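Local atomic coordinates of GTP-binding protein (Pyrococcus horikoshii, PDB entry 1WXQ), a protein that probably binds GTP and may hydrolyse nucleoside triphosphates, as a member of the Obg-like family of P-loop GTPases whose cellular role is not established. Residues N38-C50 with Y62-V76. Sequence-based numbering, arbitrary orientation.
Sequences NVGVTYAITDHPC and YEYRNGLALIPVKMV
Gly40, Thr42, Ala44 and Thr46 each exchange a pair of backbone hydrogen bonds with Met75, Val73, Ile71 and Ala69 in turn, joining strands 39-47 and 68-76 as antiparallel neighbours in the GTPase sheet. Gly40 N reaches Met75 O almost straight, at 2.8 Å and 171°, whereas Met75 N approaches Gly40 O from above the carbonyl plane. Pro72, which has no N-H to give, sits at a non-hydrogen-bonded position opposite Tyr43, whose ring turns an edge to Ile71 C and Pro72 N, with CE1 3.3 Å from Pro72 CB. On the other face the methyl of Thr42 packs against selenomethionine Met75 (CG2 to CE, 3.8 Å), while Thr42 OG1 is taken by Ala20 O. Lys74 NZ pairs with Glu2. Outward, Lys74 and Val76 make backbone bonds to strand 2-7, Tyr43 O takes Gln306 NE2 and Asp47 O takes Asn387 ND2.

Past the strand end, His48 N still bonds Gly67 O (3.2 Å), within the type I' turn from Arg65 to Leu68. With CG anti to the backbone N (chi1 178°), His48 CB rests against Ala69 and the imidazole reaches Tyr62 and Tyr64. Tyr64 presents its edge to the His48 face, centroids 4.7 Å apart, and Tyr62 OH receives a weak but straight bond from His48 NE2 at 3.3 Å; Tyr62 OH is also bonded to Leu339 O. Were the imidazole lost to an alanine here, Tyr62 OH would probably keep Leu339 O but lose NE2, and the Tyr64 edge its ring face. Main-chain pairing thus dominates between the strands; beyond them the contact rests on one more backbone bond and a weakly bonded aromatic cluster.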
ATOM      1  N   ASN A  38     -17.047  -3.032   6.277  1.00 50.21           N
ATOM      2  CA  ASN A  38     -16.461  -2.843   4.955  1.00 50.17           C
ATOM      3  C   ASN A  38     -14.948  -3.024   5.029  1.00 49.28           C
ATOM      4  O   ASN A  38     -14.218  -2.583   4.144  1.00 48.08           O
ATOM      5  CB  ASN A  38     -16.775  -1.440   4.452  1.00 50.31           C
ATOM      6  CG  ASN A  38     -16.475  -0.387   5.487  1.00 51.97           C
ATOM      7  OD1 ASN A  38     -15.459  -0.455   6.167  1.00 50.35           O
ATOM      8  ND2 ASN A  38     -17.354   0.598   5.611  1.00 58.62           N
ATOM      9  N   VAL A  39     -14.486  -3.664   6.098  1.00 48.08           N
ATOM     10  CA  VAL A  39     -13.062  -3.898   6.283  1.00 45.23           C
ATOM     11  C   VAL A  39     -12.748  -5.386   6.268  1.00 44.83           C
ATOM     12  O   VAL A  39     -13.468  -6.198   6.855  1.00 44.83           O
ATOM     13  CB  VAL A  39     -12.567  -3.312   7.606  1.00 44.22           C
ATOM     14  CG1 VAL A  39     -11.104  -3.649   7.796  1.00 43.99           C
ATOM     15  CG2 VAL A  39     -12.785  -1.807   7.614  1.00 42.63           C
ATOM     16  N   GLY A  40     -11.663  -5.736   5.590  1.00 44.88           N
ATOM     17  CA  GLY A  40     -11.281  -7.128   5.498  1.00 42.11           C
ATOM     18  C   GLY A  40      -9.786  -7.313   5.583  1.00 41.04           C
ATOM     19  O   GLY A  40      -9.053  -6.383   5.918  1.00 40.18           O
ATOM     20  N   VAL A  41      -9.338  -8.525   5.286  1.00 39.02           N
ATOM     21  CA  VAL A  41      -7.922  -8.834   5.325  1.00 37.94           C
ATOM     22  C   VAL A  41      -7.518  -9.546   4.047  1.00 37.49           C
ATOM     23  O   VAL A  41      -8.138 -10.532   3.637  1.00 37.03           O
ATOM     24  CB  VAL A  41      -7.586  -9.730   6.531  1.00 38.97           C
ATOM     25  CG1 VAL A  41      -8.418 -11.009   6.484  1.00 41.58           C
ATOM     26  CG2 VAL A  41      -6.108 -10.062   6.532  1.00 42.00           C
ATOM     27  N   THR A  42      -6.499  -9.019   3.388  1.00 36.69           N
ATOM     28  CA  THR A  42      -6.002  -9.638   2.175  1.00 35.44           C
ATOM     29  C   THR A  42      -4.611 -10.084   2.586  1.00 35.19           C
ATOM     30  O   THR A  42      -4.285 -10.041   3.772  1.00 33.19           O
ATOM     31  CB  THR A  42      -5.938  -8.633   1.007  1.00 35.11           C
ATOM     32  OG1 THR A  42      -5.527  -9.316  -0.181  1.00 36.51           O
ATOM     33  CG2 THR A  42      -4.960  -7.515   1.305  1.00 33.82           C
ATOM     34  N   TYR A  43      -3.797 -10.515   1.630  1.00 36.26           N
ATOM     35  CA  TYR A  43      -2.528 -11.096   2.050  1.00 37.64           C
ATOM     36  C   TYR A  43      -1.389 -10.666   1.124  1.00 38.12           C
ATOM     37  O   TYR A  43      -1.583 -10.325  -0.035  1.00 37.62           O
ATOM     38  CB  TYR A  43      -2.669 -12.621   2.023  1.00 39.46           C
ATOM     39  CG  TYR A  43      -3.251 -13.109   3.305  1.00 43.09           C
ATOM     40  CD1 TYR A  43      -2.546 -12.946   4.494  1.00 47.72           C
ATOM     41  CD2 TYR A  43      -4.468 -13.791   3.310  1.00 46.65           C
ATOM     42  CE1 TYR A  43      -3.055 -13.455   5.681  1.00 48.28           C
ATOM     43  CE2 TYR A  43      -4.972 -14.306   4.495  1.00 53.79           C
ATOM     44  CZ  TYR A  43      -4.270 -14.145   5.675  1.00 52.48           C
ATOM     45  OH  TYR A  43      -4.781 -14.635   6.860  1.00 54.49           O
ATOM     46  N   ALA A  44      -0.168 -10.649   1.692  1.00 38.70           N
ATOM     47  CA  ALA A  44       0.995 -10.282   0.888  1.00 38.93           C
ATOM     48  C   ALA A  44       1.923 -11.480   0.675  1.00 38.15           C
ATOM     49  O   ALA A  44       2.643 -11.917   1.563  1.00 41.49           O
ATOM     50  CB  ALA A  44       1.739  -9.157   1.605  1.00 39.20           C
ATOM     51  N   ILE A  45       1.860 -12.034  -0.549  1.00 35.87           N
ATOM     52  CA  ILE A  45       2.600 -13.259  -0.831  1.00 34.73           C
ATOM     53  C   ILE A  45       3.933 -12.982  -1.534  1.00 35.55           C
ATOM     54  O   ILE A  45       3.991 -12.418  -2.618  1.00 36.80           O
ATOM     55  CB  ILE A  45       1.715 -14.142  -1.710  1.00 32.19           C
ATOM     56  CG1 ILE A  45       0.323 -14.266  -1.083  1.00 28.46           C
ATOM     57  CG2 ILE A  45       2.316 -15.554  -1.809  1.00 31.71           C
ATOM     58  CD1 ILE A  45      -0.670 -14.983  -2.000  1.00 25.38           C
ATOM     59  N   THR A  46       4.967 -13.475  -0.873  1.00 37.36           N
ATOM     60  CA  THR A  46       6.321 -13.420  -1.399  1.00 39.09           C
ATOM     61  C   THR A  46       7.045 -14.653  -0.852  1.00 39.78           C
ATOM     62  O   THR A  46       6.462 -15.425  -0.099  1.00 38.82           O
ATOM     63  CB  THR A  46       7.023 -12.117  -0.962  1.00 39.59           C
ATOM     64  OG1 THR A  46       8.306 -12.016  -1.598  1.00 44.99           O
ATOM     65  CG2 THR A  46       7.184 -12.081   0.553  1.00 40.15           C
ATOM     66  N   ASP A  47       8.295 -14.857  -1.237  1.00 41.40           N
ATOM     67  CA  ASP A  47       9.018 -16.029  -0.769  1.00 43.59           C
ATOM     68  C   ASP A  47       9.239 -16.057   0.737  1.00 44.22           C
ATOM     69  O   ASP A  47       9.887 -15.174   1.287  1.00 44.63           O
ATOM     70  CB  ASP A  47      10.381 -16.143  -1.466  1.00 44.27           C
ATOM     71  CG  ASP A  47      10.270 -16.614  -2.905  1.00 45.16           C
ATOM     72  OD1 ASP A  47       9.385 -17.452  -3.193  1.00 44.11           O
ATOM     73  OD2 ASP A  47      11.084 -16.152  -3.741  1.00 45.20           O
ATOM     74  N   HIS A  48       8.698 -17.076   1.400  1.00 45.68           N
ATOM     75  CA  HIS A  48       8.890 -17.220   2.840  1.00 47.55           C
ATOM     76  C   HIS A  48      10.343 -17.646   3.034  1.00 48.34           C
ATOM     77  O   HIS A  48      10.845 -18.511   2.318  1.00 48.33           O
ATOM     78  CB  HIS A  48       7.963 -18.293   3.421  1.00 47.62           C
ATOM     79  CG  HIS A  48       8.151 -18.515   4.892  1.00 49.95           C
ATOM     80  ND1 HIS A  48       9.360 -18.891   5.440  1.00 51.26           N
ATOM     81  CD2 HIS A  48       7.295 -18.375   5.931  1.00 50.09           C
ATOM     82  CE1 HIS A  48       9.240 -18.972   6.753  1.00 48.66           C
ATOM     83  NE2 HIS A  48       7.997 -18.663   7.078  1.00 48.61           N
ATOM     84  N   PRO A  49      11.038 -17.046   4.008  1.00 49.58           N
ATOM     85  CA  PRO A  49      12.444 -17.329   4.302  1.00 51.23           C
ATOM     86  C   PRO A  49      12.801 -18.816   4.170  1.00 53.20           C
ATOM     87  O   PRO A  49      13.950 -19.193   3.974  1.00 50.95           O
ATOM     88  CB  PRO A  49      12.749 -16.835   5.716  1.00 51.24           C
ATOM     89  CG  PRO A  49      11.451 -16.342   6.344  1.00 51.22           C
ATOM     90  CD  PRO A  49      10.504 -16.196   5.062  1.00 48.90           C
ATOM     91  N   CYS A  50      11.780 -19.681   4.333  1.00 55.71           N
ATOM     92  CA  CYS A  50      12.066 -21.109   4.323  1.00 59.01           C
ATOM     93  C   CYS A  50      12.217 -21.660   2.917  1.00 60.96           C
ATOM     94  O   CYS A  50      11.455 -22.507   2.461  1.00 60.77           O
ATOM     95  CB  CYS A  50      10.952 -21.837   5.081  1.00 58.95           C
ATOM     96  SG  CYS A  50      11.118 -21.651   6.867  1.00 61.03           S
ATOM     97  N   TYR A  62       1.248 -14.813  10.781  1.00 43.47           N
ATOM     98  CA  TYR A  62       1.044 -15.026   9.354  1.00 43.98           C
ATOM     99  C   TYR A  62       0.658 -16.465   9.006  1.00 43.96           C
ATOM    100  O   TYR A  62      -0.041 -17.151   9.738  1.00 43.80           O
ATOM    101  CB  TYR A  62       2.356 -14.652   8.665  1.00 43.23           C
ATOM    102  CG  TYR A  62       3.414 -15.631   9.029  1.00 44.23           C
ATOM    103  CD1 TYR A  62       3.887 -15.689  10.337  1.00 48.41           C
ATOM    104  CD2 TYR A  62       3.973 -16.462   8.057  1.00 45.52           C
ATOM    105  CE1 TYR A  62       4.903 -16.571  10.674  1.00 49.13           C
ATOM    106  CE2 TYR A  62       4.996 -17.336   8.390  1.00 47.94           C
ATOM    107  CZ  TYR A  62       5.464 -17.388   9.691  1.00 50.16           C
ATOM    108  OH  TYR A  62       6.472 -18.266  10.034  1.00 49.91           O
ATOM    109  N   GLU A  63       1.111 -16.902   7.816  1.00 44.25           N
ATOM    110  CA  GLU A  63       0.786 -18.253   7.373  1.00 45.08           C
ATOM    111  C   GLU A  63       1.775 -18.752   6.315  1.00 45.71           C
ATOM    112  O   GLU A  63       2.118 -18.052   5.371  1.00 46.88           O
ATOM    113  CB  GLU A  63      -0.632 -18.238   6.795  1.00 45.16           C
ATOM    114  CG  GLU A  63      -0.939 -19.481   5.958  1.00 44.39           C
ATOM    115  CD  GLU A  63      -2.272 -19.303   5.265  1.00 45.38           C
ATOM    116  OE1 GLU A  63      -3.082 -18.523   5.743  1.00 41.56           O
ATOM    117  OE2 GLU A  63      -2.492 -19.957   4.247  1.00 52.29           O
ATOM    118  N   TYR A  64       2.159 -20.009   6.535  1.00 45.88           N
ATOM    119  CA  TYR A  64       3.069 -20.695   5.620  1.00 45.84           C
ATOM    120  C   TYR A  64       2.250 -21.317   4.504  1.00 47.48           C
ATOM    121  O   TYR A  64       1.079 -21.649   4.701  1.00 48.33           O
ATOM    122  CB  TYR A  64       3.849 -21.802   6.333  1.00 46.51           C
ATOM    123  CG  TYR A  64       5.061 -22.278   5.558  1.00 42.13           C
ATOM    124  CD1 TYR A  64       5.483 -23.605   5.623  1.00 36.17           C
ATOM    125  CD2 TYR A  64       5.804 -21.391   4.776  1.00 37.64           C
ATOM    126  CE1 TYR A  64       6.615 -24.035   4.927  1.00 34.81           C
ATOM    127  CE2 TYR A  64       6.934 -21.809   4.080  1.00 37.11           C
ATOM    128  CZ  TYR A  64       7.334 -23.131   4.157  1.00 35.43           C
ATOM    129  OH  TYR A  64       8.445 -23.552   3.462  1.00 34.49           O
ATOM    130  N   ARG A  65       2.866 -21.492   3.337  1.00 48.69           N
ATOM    131  CA  ARG A  65       2.161 -22.057   2.190  1.00 48.52           C
ATOM    132  C   ARG A  65       3.135 -22.272   1.028  1.00 48.47           C
ATOM    133  O   ARG A  65       3.621 -21.319   0.418  1.00 47.68           O
ATOM    134  CB  ARG A  65       1.034 -21.098   1.781  1.00 48.65           C
ATOM    135  CG  ARG A  65      -0.288 -21.735   1.373  1.00 50.11           C
ATOM    136  CD  ARG A  65      -1.436 -20.747   1.617  1.00 54.76           C
ATOM    137  NE  ARG A  65      -2.605 -21.002   0.777  1.00 55.74           N
ATOM    138  CZ  ARG A  65      -3.767 -20.364   0.893  1.00 56.42           C
ATOM    139  NH1 ARG A  65      -3.920 -19.432   1.825  1.00 54.34           N
ATOM    140  NH2 ARG A  65      -4.774 -20.652   0.074  1.00 56.18           N
ATOM    141  N   ASN A  66       3.431 -23.537   0.746  1.00 48.52           N
ATOM    142  CA  ASN A  66       4.325 -23.916  -0.342  1.00 48.35           C
ATOM    143  C   ASN A  66       5.559 -23.037  -0.518  1.00 48.50           C
ATOM    144  O   ASN A  66       5.823 -22.524  -1.610  1.00 48.69           O
ATOM    145  CB  ASN A  66       3.542 -23.965  -1.657  1.00 49.73           C
ATOM    146  CG  ASN A  66       3.031 -25.355  -1.980  1.00 52.94           C
ATOM    147  OD1 ASN A  66       3.273 -26.310  -1.233  1.00 60.02           O
ATOM    148  ND2 ASN A  66       2.309 -25.477  -3.096  1.00 51.28           N
ATOM    149  N   GLY A  67       6.322 -22.869   0.552  1.00 47.98           N
ATOM    150  CA  GLY A  67       7.525 -22.061   0.464  1.00 45.21           C
ATOM    151  C   GLY A  67       7.260 -20.586   0.246  1.00 43.58           C
ATOM    152  O   GLY A  67       8.156 -19.841  -0.151  1.00 43.52           O
ATOM    153  N   LEU A  68       6.029 -20.159   0.505  1.00 42.04           N
ATOM    154  CA  LEU A  68       5.663 -18.761   0.338  1.00 41.25           C
ATOM    155  C   LEU A  68       5.068 -18.191   1.616  1.00 40.63           C
ATOM    156  O   LEU A  68       4.337 -18.879   2.337  1.00 40.70           O
ATOM    157  CB  LEU A  68       4.655 -18.595  -0.807  1.00 42.35           C
ATOM    158  CG  LEU A  68       5.150 -18.750  -2.252  1.00 41.23           C
ATOM    159  CD1 LEU A  68       3.964 -18.664  -3.201  1.00 38.84           C
ATOM    160  CD2 LEU A  68       6.179 -17.670  -2.577  1.00 39.45           C
ATOM    161  N   ALA A  69       5.383 -16.929   1.888  1.00 39.03           N
ATOM    162  CA  ALA A  69       4.873 -16.251   3.070  1.00 37.62           C
ATOM    163  C   ALA A  69       3.617 -15.441   2.741  1.00 36.86           C
ATOM    164  O   ALA A  69       3.630 -14.585   1.850  1.00 36.14           O
ATOM    165  CB  ALA A  69       5.947 -15.335   3.640  1.00 37.86           C
ATOM    166  N   LEU A  70       2.528 -15.727   3.445  1.00 36.27           N
ATOM    167  CA  LEU A  70       1.293 -14.983   3.245  1.00 35.77           C
ATOM    168  C   LEU A  70       1.059 -14.101   4.482  1.00 35.84           C
ATOM    169  O   LEU A  70       0.465 -14.527   5.471  1.00 36.84           O
ATOM    170  CB  LEU A  70       0.116 -15.937   3.018  1.00 35.56           C
ATOM    171  CG  LEU A  70      -0.003 -16.547   1.617  1.00 35.97           C
ATOM    172  CD1 LEU A  70       1.122 -17.543   1.365  1.00 39.26           C
ATOM    173  CD2 LEU A  70      -1.349 -17.233   1.484  1.00 36.29           C
ATOM    174  N   ILE A  71       1.556 -12.870   4.406  1.00 35.58           N
ATOM    175  CA  ILE A  71       1.460 -11.892   5.482  1.00 33.38           C
ATOM    176  C   ILE A  71       0.169 -11.094   5.344  1.00 31.69           C
ATOM    177  O   ILE A  71      -0.063 -10.475   4.315  1.00 29.83           O
ATOM    178  CB  ILE A  71       2.654 -10.926   5.397  1.00 33.47           C
ATOM    179  CG1 ILE A  71       3.906 -11.702   4.971  1.00 32.55           C
ATOM    180  CG2 ILE A  71       2.871 -10.234   6.731  1.00 37.40           C
ATOM    181  CD1 ILE A  71       5.094 -10.832   4.604  1.00 31.08           C
ATOM    182  N   PRO A  72      -0.690 -11.094   6.381  1.00 30.47           N
ATOM    183  CA  PRO A  72      -1.966 -10.359   6.357  1.00 29.61           C
ATOM    184  C   PRO A  72      -1.856  -8.831   6.291  1.00 29.81           C
ATOM    185  O   PRO A  72      -0.918  -8.243   6.820  1.00 28.27           O
ATOM    186  CB  PRO A  72      -2.675 -10.848   7.625  1.00 28.52           C
ATOM    187  CG  PRO A  72      -1.550 -11.146   8.546  1.00 28.99           C
ATOM    188  CD  PRO A  72      -0.556 -11.859   7.634  1.00 29.64           C
ATOM    189  N   VAL A  73      -2.849  -8.211   5.649  1.00 31.04           N
ATOM    190  CA  VAL A  73      -2.910  -6.767   5.431  1.00 30.70           C
ATOM    191  C   VAL A  73      -4.349  -6.267   5.421  1.00 29.18           C
ATOM    192  O   VAL A  73      -5.189  -6.822   4.726  1.00 29.60           O
ATOM    193  CB  VAL A  73      -2.298  -6.400   4.051  1.00 33.39           C
ATOM    194  CG1 VAL A  73      -2.548  -4.919   3.728  1.00 26.05           C
ATOM    195  CG2 VAL A  73      -0.813  -6.733   4.032  1.00 33.23           C
ATOM    196  N   LYS A  74      -4.626  -5.200   6.165  1.00 30.22           N
ATOM    197  CA  LYS A  74      -5.976  -4.640   6.202  1.00 29.62           C
ATOM    198  C   LYS A  74      -6.361  -4.073   4.843  1.00 29.52           C
ATOM    199  O   LYS A  74      -5.527  -3.490   4.145  1.00 27.52           O
ATOM    200  CB  LYS A  74      -6.074  -3.517   7.231  1.00 29.53           C
ATOM    201  CG  LYS A  74      -6.551  -3.930   8.608  1.00 35.91           C
ATOM    202  CD  LYS A  74      -7.021  -2.705   9.396  1.00 43.06           C
ATOM    203  CE  LYS A  74      -8.115  -1.963   8.641  1.00 45.81           C
ATOM    204  NZ  LYS A  74      -8.506  -0.709   9.317  1.00 51.09           N
HETATM  205  N   MSE A  75      -7.635  -4.226   4.490  1.00 28.99           N
HETATM  206  CA  MSE A  75      -8.148  -3.723   3.228  1.00 27.03           C
HETATM  207  C   MSE A  75      -9.538  -3.145   3.474  1.00 27.27           C
HETATM  208  O   MSE A  75     -10.341  -3.730   4.199  1.00 30.31           O
HETATM  209  CB  MSE A  75      -8.198  -4.847   2.190  1.00 27.32           C
HETATM  210  CG  MSE A  75      -8.534  -4.370   0.791  1.00 30.69           C
HETATM  211 SE   MSE A  75      -8.190  -5.692  -0.576  1.00 44.81          SE
HETATM  212  CE  MSE A  75      -6.436  -5.073  -1.137  1.00 29.61           C
ATOM    213  N   VAL A  76      -9.813  -1.997   2.863  1.00 26.92           N
ATOM    214  CA  VAL A  76     -11.070  -1.294   3.033  1.00 27.79           C
ATOM    215  C   VAL A  76     -11.835  -1.124   1.720  1.00 28.81           C
ATOM    216  O   VAL A  76     -11.260  -0.708   0.713  1.00 29.36           O
ATOM    217  CB  VAL A  76     -10.789   0.104   3.628  1.00 28.61           C
ATOM    218  CG1 VAL A  76     -12.091   0.870   3.867  1.00 30.33           C
ATOM    219  CG2 VAL A  76     -10.013  -0.045   4.919  1.00 29.56           C
TER